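Local coordinates for putative retaining b-glycosidase (Saccharophagus degradans, PDB 5A95), which probably hydrolyses mixed-linkage beta-glucans as a retaining glycoside hydrolase of family 5, subfamily 26, at residues 278-292 with 316-330. The protein carries 1 engineered substitution. Sequence-based numbering, arbitrary orientation.
Sequences WGFAADTYPVIATQL and IVKYMQKKGVSYTVW. Engineered in segment 278-292: Gln291 (natural residue Glu). With BGC (beta-D-glucopyranose), chain D.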
ATOM      1  N   TRP A 278     -22.617 -18.775 -15.701  1.00  6.87           N
ATOM      2  CA  TRP A 278     -21.241 -19.295 -15.805  1.00  7.28           C
ATOM      3  C   TRP A 278     -21.035 -20.407 -16.818  1.00  6.89           C
ATOM      4  O   TRP A 278     -19.969 -20.489 -17.402  1.00  7.12           O
ATOM      5  CB  TRP A 278     -20.699 -19.702 -14.428  1.00  7.29           C
ATOM      6  CG  TRP A 278     -21.504 -20.791 -13.757  1.00  7.53           C
ATOM      7  CD1 TRP A 278     -22.636 -20.650 -12.981  1.00  8.27           C
ATOM      8  CD2 TRP A 278     -21.269 -22.204 -13.843  1.00  6.79           C
ATOM      9  NE1 TRP A 278     -23.091 -21.882 -12.580  1.00  8.22           N
ATOM     10  CE2 TRP A 278     -22.284 -22.855 -13.103  1.00  7.39           C
ATOM     11  CE3 TRP A 278     -20.297 -22.985 -14.471  1.00  8.07           C
ATOM     12  CZ2 TRP A 278     -22.321 -24.240 -12.959  1.00  7.86           C
ATOM     13  CZ3 TRP A 278     -20.330 -24.350 -14.319  1.00  8.76           C
ATOM     14  CH2 TRP A 278     -21.347 -24.961 -13.600  1.00  8.73           C
ATOM     15  N   GLY A 279     -21.997 -21.307 -16.959  1.00  6.34           N
ATOM     16  CA  GLY A 279     -21.769 -22.478 -17.774  1.00  6.45           C
ATOM     17  C   GLY A 279     -21.524 -22.191 -19.248  1.00  6.56           C
ATOM     18  O   GLY A 279     -20.791 -22.937 -19.888  1.00  7.41           O
ATOM     19  N   PHE A 280     -22.080 -21.106 -19.766  1.00  6.49           N
ATOM     20  CA  PHE A 280     -21.870 -20.724 -21.142  1.00  7.07           C
ATOM     21  C   PHE A 280     -20.375 -20.586 -21.417  1.00  7.14           C
ATOM     22  O   PHE A 280     -19.923 -20.778 -22.553  1.00  8.25           O
ATOM     23  CB  PHE A 280     -22.574 -19.387 -21.478  1.00  6.75           C
ATOM     24  CG  PHE A 280     -21.835 -18.220 -20.913  1.00  6.96           C
ATOM     25  CD1 PHE A 280     -22.036 -17.821 -19.585  1.00  7.31           C
ATOM     26  CD2 PHE A 280     -20.812 -17.613 -21.655  1.00  8.00           C
ATOM     27  CE1 PHE A 280     -21.240 -16.846 -19.021  1.00  7.88           C
ATOM     28  CE2 PHE A 280     -20.005 -16.678 -21.085  1.00  8.44           C
ATOM     29  CZ  PHE A 280     -20.218 -16.280 -19.777  1.00  7.47           C
ATOM     30  N   ALA A 281     -19.596 -20.226 -20.404  1.00  6.87           N
ATOM     31  CA  ALA A 281     -18.165 -19.982 -20.625  1.00  6.94           C
ATOM     32  C   ALA A 281     -17.466 -21.211 -21.173  1.00  6.46           C
ATOM     33  O   ALA A 281     -16.516 -21.088 -21.956  1.00  7.44           O
ATOM     34  CB  ALA A 281     -17.508 -19.497 -19.345  1.00  6.80           C
ATOM     35  N   ALA A 282     -17.936 -22.389 -20.775  1.00  7.08           N
ATOM     36  CA  ALA A 282     -17.307 -23.651 -21.166  1.00  7.24           C
ATOM     37  C   ALA A 282     -17.470 -23.966 -22.654  1.00  7.20           C
ATOM     38  O   ALA A 282     -16.819 -24.880 -23.159  1.00  9.20           O
ATOM     39  CB  ALA A 282     -17.866 -24.779 -20.316  1.00  8.48           C
ATOM     40  N   ASP A 283     -18.323 -23.217 -23.351  1.00  7.86           N
ATOM     41  CA  ASP A 283     -18.449 -23.357 -24.802  1.00  8.96           C
ATOM     42  C   ASP A 283     -17.216 -22.788 -25.505  1.00  9.00           C
ATOM     43  O   ASP A 283     -16.927 -23.151 -26.631  1.00 11.68           O
ATOM     44  CB  ASP A 283     -19.677 -22.586 -25.314  1.00 11.77           C
ATOM     45  CG  ASP A 283     -20.995 -23.095 -24.755  1.00 16.41           C
ATOM     46  OD1 ASP A 283     -21.048 -24.227 -24.279  1.00 19.36           O
ATOM     47  OD2 ASP A 283     -21.995 -22.327 -24.801  1.00 21.60           O
ATOM     48  N   THR A 284     -16.486 -21.893 -24.839  1.00  8.39           N
ATOM     49  CA  THR A 284     -15.386 -21.140 -25.436  1.00  8.17           C
ATOM     50  C   THR A 284     -14.041 -21.314 -24.747  1.00  7.63           C
ATOM     51  O   THR A 284     -12.992 -21.302 -25.397  1.00  8.85           O
ATOM     52  CB  THR A 284     -15.764 -19.644 -25.536  1.00  8.98           C
ATOM     53  OG1 THR A 284     -17.005 -19.528 -26.221  1.00 11.08           O
ATOM     54  CG2 THR A 284     -14.704 -18.853 -26.257  1.00  9.38           C
ATOM     55  N   TYR A 285     -14.076 -21.471 -23.426  1.00  7.29           N
ATOM     56  CA  TYR A 285     -12.899 -21.550 -22.586  1.00  7.08           C
ATOM     57  C   TYR A 285     -13.040 -22.747 -21.660  1.00  6.31           C
ATOM     58  O   TYR A 285     -14.148 -23.148 -21.349  1.00  8.25           O
ATOM     59  CB  TYR A 285     -12.781 -20.298 -21.686  1.00  7.40           C
ATOM     60  CG  TYR A 285     -12.898 -19.007 -22.438  1.00  7.57           C
ATOM     61  CD1 TYR A 285     -11.837 -18.497 -23.204  1.00  7.60           C
ATOM     62  CD2 TYR A 285     -14.074 -18.279 -22.422  1.00  8.51           C
ATOM     63  CE1 TYR A 285     -11.966 -17.301 -23.904  1.00  8.52           C
ATOM     64  CE2 TYR A 285     -14.216 -17.106 -23.140  1.00  8.42           C
ATOM     65  CZ  TYR A 285     -13.153 -16.604 -23.855  1.00  8.12           C
ATOM     66  OH  TYR A 285     -13.294 -15.446 -24.578  1.00 10.72           O
ATOM     67  N   PRO A 286     -11.924 -23.278 -21.173  1.00  6.63           N
ATOM     68  CA  PRO A 286     -12.040 -24.289 -20.117  1.00  7.15           C
ATOM     69  C   PRO A 286     -12.526 -23.639 -18.820  1.00  6.95           C
ATOM     70  O   PRO A 286     -12.137 -22.508 -18.498  1.00  7.25           O
ATOM     71  CB  PRO A 286     -10.617 -24.820 -19.943  1.00  7.68           C
ATOM     72  CG  PRO A 286      -9.792 -24.191 -21.030  1.00  8.87           C
ATOM     73  CD  PRO A 286     -10.525 -22.958 -21.489  1.00  7.27           C
ATOM     74  N   VAL A 287     -13.354 -24.373 -18.083  1.00  6.04           N
ATOM     75  CA  VAL A 287     -13.903 -23.908 -16.815  1.00  5.35           C
ATOM     76  C   VAL A 287     -13.608 -24.928 -15.734  1.00  5.91           C
ATOM     77  O   VAL A 287     -13.737 -26.145 -15.953  1.00  7.03           O
ATOM     78  CB  VAL A 287     -15.425 -23.693 -16.932  1.00  6.26           C
ATOM     79  CG1 VAL A 287     -16.105 -23.426 -15.596  1.00  7.32           C
ATOM     80  CG2 VAL A 287     -15.689 -22.579 -17.905  1.00  7.39           C
ATOM     81  N   ILE A 288     -13.194 -24.438 -14.568  1.00  5.97           N
ATOM     82  CA  ILE A 288     -13.053 -25.282 -13.408  1.00  6.58           C
ATOM     83  C   ILE A 288     -13.964 -24.769 -12.301  1.00  6.39           C
ATOM     84  O   ILE A 288     -13.877 -23.603 -11.871  1.00  5.90           O
ATOM     85  CB  ILE A 288     -11.606 -25.407 -12.847  1.00  7.06           C
ATOM     86  CG1 ILE A 288     -10.569 -25.605 -13.944  1.00  7.92           C
ATOM     87  CG2 ILE A 288     -11.533 -26.517 -11.802  1.00  7.36           C
ATOM     88  CD1 ILE A 288      -9.128 -25.642 -13.451  1.00  7.50           C
ATOM     89  N   ALA A 289     -14.880 -25.638 -11.869  1.00  5.90           N
ATOM     90  CA  ALA A 289     -15.713 -25.345 -10.719  1.00  6.03           C
ATOM     91  C   ALA A 289     -14.886 -25.643  -9.474  1.00  5.86           C
ATOM     92  O   ALA A 289     -14.928 -26.761  -8.946  1.00  6.07           O
ATOM     93  CB  ALA A 289     -16.991 -26.160 -10.798  1.00  6.50           C
ATOM     94  N   THR A 290     -14.081 -24.660  -9.045  1.00  5.48           N
ATOM     95  CA  THR A 290     -13.103 -24.928  -8.002  1.00  6.34           C
ATOM     96  C   THR A 290     -13.651 -24.986  -6.575  1.00  6.73           C
ATOM     97  O   THR A 290     -12.923 -25.375  -5.670  1.00  6.50           O
ATOM     98  CB  THR A 290     -11.916 -23.968  -8.075  1.00  5.84           C
ATOM     99  OG1 THR A 290     -12.404 -22.632  -8.191  1.00  6.53           O
ATOM    100  CG2 THR A 290     -10.986 -24.298  -9.211  1.00  6.19           C
ATOM    101  N   GLN A 291     -14.918 -24.622  -6.414  1.00  6.14           N
ATOM    102  CA  GLN A 291     -15.682 -24.915  -5.201  1.00  7.16           C
ATOM    103  C   GLN A 291     -17.088 -25.221  -5.622  1.00  7.56           C
ATOM    104  O   GLN A 291     -17.680 -24.546  -6.466  1.00  8.91           O
ATOM    105  CB  GLN A 291     -15.686 -23.769  -4.194  1.00  8.64           C
ATOM    106  CG  GLN A 291     -14.305 -23.511  -3.663  1.00 10.00           C
ATOM    107  CD  GLN A 291     -14.210 -22.494  -2.553  1.00 13.10           C
ATOM    108  OE1 GLN A 291     -13.139 -21.963  -2.313  1.00 17.63           O
ATOM    109  NE2 GLN A 291     -15.268 -22.315  -1.813  1.00 18.04           N
ATOM    110  N   LEU A 292     -17.617 -26.264  -5.012  1.00  7.25           N
ATOM    111  CA  LEU A 292     -18.998 -26.711  -5.135  1.00  6.92           C
ATOM    112  C   LEU A 292     -19.233 -27.682  -3.984  1.00  6.61           C
ATOM    113  O   LEU A 292     -18.289 -28.190  -3.401  1.00  7.52           O
ATOM    114  CB  LEU A 292     -19.279 -27.364  -6.494  1.00  7.73           C
ATOM    115  CG  LEU A 292     -18.683 -28.731  -6.764  1.00  8.43           C
ATOM    116  CD1 LEU A 292     -19.459 -29.497  -7.825  1.00 10.51           C
ATOM    117  CD2 LEU A 292     -17.218 -28.627  -7.178  1.00  8.70           C
ATOM    118  N   ILE A 316     -25.808 -31.003 -10.442  1.00  7.20           N
ATOM    119  CA  ILE A 316     -24.576 -30.322 -10.798  1.00  6.81           C
ATOM    120  C   ILE A 316     -23.613 -31.255 -11.543  1.00  6.87           C
ATOM    121  O   ILE A 316     -22.926 -30.848 -12.478  1.00  7.56           O
ATOM    122  CB  ILE A 316     -23.926 -29.630  -9.578  1.00  7.19           C
ATOM    123  CG1 ILE A 316     -22.844 -28.640  -9.995  1.00  7.85           C
ATOM    124  CG2 ILE A 316     -23.320 -30.609  -8.578  1.00  7.91           C
ATOM    125  CD1 ILE A 316     -23.311 -27.507 -10.850  1.00  8.80           C
ATOM    126  N   VAL A 317     -23.587 -32.537 -11.162  1.00  7.07           N
ATOM    127  CA  VAL A 317     -22.759 -33.494 -11.864  1.00  7.31           C
ATOM    128  C   VAL A 317     -23.251 -33.726 -13.308  1.00  8.21           C
ATOM    129  O   VAL A 317     -22.455 -33.734 -14.237  1.00  8.76           O
ATOM    130  CB  VAL A 317     -22.657 -34.810 -11.067  1.00  9.14           C
ATOM    131  CG1 VAL A 317     -22.078 -35.936 -11.893  1.00  9.91           C
ATOM    132  CG2 VAL A 317     -21.798 -34.576  -9.831  1.00  9.74           C
ATOM    133  N   LYS A 318     -24.554 -33.891 -13.484  1.00  7.68           N
ATOM    134  CA  LYS A 318     -25.134 -34.061 -14.820  1.00  8.98           C
ATOM    135  C   LYS A 318     -24.802 -32.854 -15.687  1.00  8.47           C
ATOM    136  O   LYS A 318     -24.404 -32.987 -16.834  1.00 10.37           O
ATOM    137  CB  LYS A 318     -26.656 -34.251 -14.713  1.00  9.43           C
ATOM    138  CG  LYS A 318     -27.382 -34.414 -16.039  1.00 12.89           C
ATOM    139  CD  LYS A 318     -28.770 -35.035 -15.865  1.00 17.31           C
ATOM    140  CE  LYS A 318     -29.371 -35.451 -17.208  1.00 21.40           C
ATOM    141  NZ  LYS A 318     -30.451 -34.524 -17.563  1.00 28.97           N
ATOM    142  N   TYR A 319     -24.977 -31.670 -15.128  1.00  7.80           N
ATOM    143  CA  TYR A 319     -24.692 -30.438 -15.860  1.00  8.50           C
ATOM    144  C   TYR A 319     -23.206 -30.323 -16.216  1.00  8.06           C
ATOM    145  O   TYR A 319     -22.859 -30.062 -17.381  1.00  8.76           O
ATOM    146  CB  TYR A 319     -25.171 -29.223 -15.056  1.00  8.37           C
ATOM    147  CG  TYR A 319     -24.951 -27.937 -15.762  1.00  7.11           C
ATOM    148  CD1 TYR A 319     -25.788 -27.570 -16.800  1.00  9.29           C
ATOM    149  CD2 TYR A 319     -23.881 -27.116 -15.436  1.00  8.61           C
ATOM    150  CE1 TYR A 319     -25.558 -26.412 -17.519  1.00 11.30           C
ATOM    151  CE2 TYR A 319     -23.631 -25.954 -16.153  1.00  9.22           C
ATOM    152  CZ  TYR A 319     -24.490 -25.591 -17.172  1.00  9.59           C
ATOM    153  OH  TYR A 319     -24.224 -24.470 -17.871  1.00 13.08           O
ATOM    154  N   MET A 320     -22.319 -30.509 -15.245  1.00  8.46           N
ATOM    155  CA  MET A 320     -20.902 -30.395 -15.544  1.00  8.51           C
ATOM    156  C   MET A 320     -20.458 -31.444 -16.565  1.00  8.35           C
ATOM    157  O   MET A 320     -19.618 -31.154 -17.423  1.00  9.29           O
ATOM    158  CB  MET A 320     -20.054 -30.509 -14.288  1.00  7.54           C
ATOM    159  CG  MET A 320     -20.217 -29.345 -13.321  1.00  7.37           C
ATOM    160  SD  MET A 320     -19.099 -29.387 -11.918  1.00  8.64           S
ATOM    161  CE  MET A 320     -19.541 -30.941 -11.168  1.00  8.90           C
ATOM    162  N   GLN A 321     -20.983 -32.649 -16.454  1.00  8.47           N
ATOM    163  CA  GLN A 321     -20.551 -33.728 -17.359  1.00 11.99           C
ATOM    164  C   GLN A 321     -20.990 -33.422 -18.782  1.00 12.83           C
ATOM    165  O   GLN A 321     -20.223 -33.659 -19.708  1.00 16.24           O
ATOM    166  CB  GLN A 321     -21.018 -35.129 -16.841  1.00 14.13           C
ATOM    167  CG  GLN A 321     -20.220 -35.563 -15.580  1.00 19.93           C
ATOM    168  CD  GLN A 321     -20.511 -36.960 -14.988  1.00 22.75           C
ATOM    169  OE1 GLN A 321     -21.612 -37.527 -15.156  1.00 26.51           O
ATOM    170  NE2 GLN A 321     -19.525 -37.497 -14.218  1.00 20.97           N
ATOM    171  N   LYS A 322     -22.185 -32.852 -18.962  1.00 11.95           N
ATOM    172  CA  LYS A 322     -22.658 -32.410 -20.278  1.00 16.07           C
ATOM    173  C   LYS A 322     -21.742 -31.350 -20.898  1.00 14.84           C
ATOM    174  O   LYS A 322     -21.466 -31.383 -22.095  1.00 18.21           O
ATOM    175  CB  LYS A 322     -24.085 -31.850 -20.191  1.00 17.08           C
ATOM    176  CG  LYS A 322     -24.587 -31.359 -21.530  1.00 20.32           C
ATOM    177  CD  LYS A 322     -26.059 -31.046 -21.512  1.00 26.28           C
ATOM    178  CE  LYS A 322     -26.511 -30.731 -22.934  1.00 32.76           C
ATOM    179  NZ  LYS A 322     -27.923 -30.292 -22.986  1.00 36.96           N
ATOM    180  N   LYS A 323     -21.296 -30.414 -20.074  1.00 13.90           N
ATOM    181  CA  LYS A 323     -20.497 -29.275 -20.499  1.00 14.05           C
ATOM    182  C   LYS A 323     -18.995 -29.608 -20.548  1.00 14.04           C
ATOM    183  O   LYS A 323     -18.245 -28.832 -21.101  1.00 17.59           O
ATOM    184  CB  LYS A 323     -20.741 -28.052 -19.563  1.00 15.68           C
ATOM    185  CG  LYS A 323     -22.191 -27.569 -19.357  1.00 18.72           C
ATOM    186  CD  LYS A 323     -22.840 -27.027 -20.611  1.00 20.27           C
ATOM    187  CE  LYS A 323     -22.157 -25.764 -21.127  1.00 20.47           C
ATOM    188  NZ  LYS A 323     -22.969 -25.085 -22.167  1.00 22.28           N
ATOM    189  N   GLY A 324     -18.577 -30.743 -19.978  1.00 12.72           N
ATOM    190  CA  GLY A 324     -17.176 -31.102 -19.842  1.00 12.73           C
ATOM    191  C   GLY A 324     -16.385 -30.293 -18.836  1.00 10.90           C
ATOM    192  O   GLY A 324     -15.166 -30.205 -18.953  1.00 13.14           O
ATOM    193  N   VAL A 325     -17.074 -29.748 -17.829  1.00  9.45           N
ATOM    194  CA  VAL A 325     -16.511 -28.852 -16.821  1.00  8.58           C
ATOM    195  C   VAL A 325     -15.697 -29.642 -15.795  1.00  6.91           C
ATOM    196  O   VAL A 325     -16.112 -30.697 -15.334  1.00  8.24           O
ATOM    197  CB  VAL A 325     -17.658 -28.037 -16.187  1.00  9.54           C
ATOM    198  CG1 VAL A 325     -17.218 -27.325 -14.922  1.00  8.83           C
ATOM    199  CG2 VAL A 325     -18.173 -27.006 -17.205  1.00 11.31           C
ATOM    200  N   SER A 326     -14.521 -29.108 -15.454  1.00  7.16           N
ATOM    201  CA  SER A 326     -13.670 -29.651 -14.400  1.00  6.77           C
ATOM    202  C   SER A 326     -14.144 -29.171 -13.029  1.00  6.89           C
ATOM    203  O   SER A 326     -14.895 -28.195 -12.934  1.00  7.09           O
ATOM    204  CB  SER A 326     -12.250 -29.184 -14.645  1.00  7.02           C
ATOM    205  OG  SER A 326     -11.672 -29.770 -15.799  1.00  7.50           O
ATOM    206  N   TYR A 327     -13.729 -29.846 -11.967  1.00  6.49           N
ATOM    207  CA  TYR A 327     -14.218 -29.482 -10.643  1.00  6.74           C
ATOM    208  C   TYR A 327     -13.335 -29.976  -9.510  1.00  7.49           C
ATOM    209  O   TYR A 327     -12.698 -31.007  -9.594  1.00  7.61           O
ATOM    210  CB  TYR A 327     -15.654 -29.987 -10.417  1.00  7.78           C
ATOM    211  CG  TYR A 327     -15.826 -31.467 -10.587  1.00  8.64           C
ATOM    212  CD1 TYR A 327     -15.628 -32.338  -9.529  1.00 10.24           C
ATOM    213  CD2 TYR A 327     -16.146 -32.005 -11.813  1.00  8.48           C
ATOM    214  CE1 TYR A 327     -15.792 -33.706  -9.684  1.00 12.17           C
ATOM    215  CE2 TYR A 327     -16.314 -33.366 -11.982  1.00 10.67           C
ATOM    216  CZ  TYR A 327     -16.122 -34.217 -10.919  1.00 12.47           C
ATOM    217  OH  TYR A 327     -16.265 -35.595 -11.069  1.00 17.82           O
ATOM    218  N   THR A 328     -13.365 -29.211  -8.413  1.00  6.46           N
ATOM    219  CA  THR A 328     -12.795 -29.623  -7.149  1.00  6.45           C
ATOM    220  C   THR A 328     -13.788 -29.320  -6.027  1.00  6.67           C
ATOM    221  O   THR A 328     -14.075 -28.163  -5.715  1.00  7.00           O
ATOM    222  CB  THR A 328     -11.442 -28.974  -6.846  1.00  6.01           C
ATOM    223  OG1 THR A 328     -11.496 -27.558  -6.953  1.00  6.65           O
ATOM    224  CG2 THR A 328     -10.365 -29.487  -7.775  1.00  7.34           C
ATOM    225  N   VAL A 329     -14.313 -30.373  -5.393  1.00  6.38           N
ATOM    226  CA  VAL A 329     -15.341 -30.249  -4.386  1.00  6.62           C
ATOM    227  C   VAL A 329     -14.751 -29.570  -3.134  1.00  7.53           C
ATOM    228  O   VAL A 329     -13.585 -29.796  -2.773  1.00  7.81           O
ATOM    229  CB  VAL A 329     -15.869 -31.644  -3.994  1.00  7.55           C
ATOM    230  CG1 VAL A 329     -16.975 -31.577  -2.952  1.00  8.53           C
ATOM    231  CG2 VAL A 329     -16.383 -32.380  -5.223  1.00  8.53           C
ATOM    232  N   TRP A 330     -15.578 -28.774  -2.459  1.00  6.30           N
ATOM    233  CA  TRP A 330     -15.225 -28.152  -1.180  1.00  6.71           C
ATOM    234  C   TRP A 330     -16.022 -28.864  -0.076  1.00  7.81           C
ATOM    235  O   TRP A 330     -17.241 -28.860  -0.149  1.00  7.80           O
ATOM    236  CB  TRP A 330     -15.577 -26.631  -1.206  1.00  6.91           C
ATOM    237  CG  TRP A 330     -15.237 -25.910   0.072  1.00  7.36           C
ATOM    238  CD1 TRP A 330     -15.994 -25.862   1.206  1.00  8.01           C
ATOM    239  CD2 TRP A 330     -14.015 -25.240   0.380  1.00  7.20           C
ATOM    240  NE1 TRP A 330     -15.342 -25.146   2.182  1.00  9.33           N
ATOM    241  CE2 TRP A 330     -14.118 -24.761   1.704  1.00  8.08           C
ATOM    242  CE3 TRP A 330     -12.848 -24.982  -0.346  1.00  7.60           C
ATOM    243  CZ2 TRP A 330     -13.088 -24.052   2.328  1.00  9.02           C
ATOM    244  CZ3 TRP A 330     -11.831 -24.287   0.260  1.00  8.23           C
ATOM    245  CH2 TRP A 330     -11.959 -23.804   1.587  1.00  9.19           C
TER
HETATM  246  C2  BGC D   1     -15.307 -19.768   0.893  1.00 12.97           C
HETATM  247  C3  BGC D   1     -14.803 -20.890   1.799  1.00 12.38           C
HETATM  248  C4  BGC D   1     -15.899 -21.259   2.806  1.00 11.95           C
HETATM  249  C5  BGC D   1     -17.180 -21.601   2.069  1.00 13.86           C
HETATM  250  C6  BGC D   1     -18.298 -22.000   3.001  1.00 17.66           C
HETATM  251  C1  BGC D   1     -16.731 -19.969   0.382  1.00 14.00           C
HETATM  252  O1  BGC D   1     -17.344 -18.769  -0.016  1.00 15.06           O
HETATM  253  O2  BGC D   1     -14.358 -19.567  -0.218  1.00 13.04           O
HETATM  254  O3  BGC D   1     -13.548 -20.440   2.401  1.00 10.68           O
HETATM  255  O4  BGC D   1     -15.588 -22.341   3.696  1.00 11.57           O
HETATM  256  O5  BGC D   1     -17.591 -20.411   1.404  1.00 14.48           O
HETATM  257  O6  BGC D   1     -19.461 -22.088   2.176  1.00 24.57           O
HETATM  258  O   HOH W   1     -18.902 -27.286 -23.241  1.00 31.44           O
HETATM  259  O   HOH W   2     -14.497 -26.785 -19.121  1.00  9.55           O
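The last two parallel strands of the family 5 (beta/alpha)8 barrel meet where strand 287-289 runs nearly parallel to strand 326-329. Ser326 N gives its proton to Val287 O, Ala289 N to Ser326 O (2.8 Å) and Thr328 N to Ala289 O. Further on, Thr328 OG1 donates to Thr290 O from above the carbonyl plane (2.9 Å), and Trp330 N reaches Leu292 O almost straight. Helix 312-323 completes the beta-alpha-beta crossover and packs outside this strand pair. Leu292 and Met320 reach toward each other tip to tip, CD1 to CE at 3.6 Å, while Leu292 CD2 rests near Tyr327 CB; Ala289 CB lies against Met320 SD. Where the helices pack, the edge of Tyr319 is turned toward the face of Trp278 in an offset edge-to-face pair, planes 77° apart. Tyr319 CG lies anti to its own N (chi1 -178°), bringing Tyr319 OH up beside Gly279 CA (3.2 Å), where it also bonds Asp275. Lys323, bent at chi2 and chi3, brings NZ to the syn side of Asp283 OD1 (3.0 Å) and also bridges Asp275. Gly324, with positive phi, closes helix 312-323 in a Schellman motif. At the C-terminal ends of the strands, in the glycan pocket, the engineered Gln291 lies alongside Trp330, amide and ring planes 19° apart, with NE2 above one face toward the rim and Gln291 CD 3.6 Å from Trp330 CE3. Glucose C3 stands 3.6 Å above the same face, offset toward the rim, the sugar ring steeply tilted to the indole. Replacing Trp330 with an alanine would probably take away the aromatic wall against which glucose C3 and O4 rest and leave the Gln291 amide without its flat neighbour. Gln291 OE1 bonds to Arg103 and NE2 to Tyr256, NE2 also weakly to glucose O2.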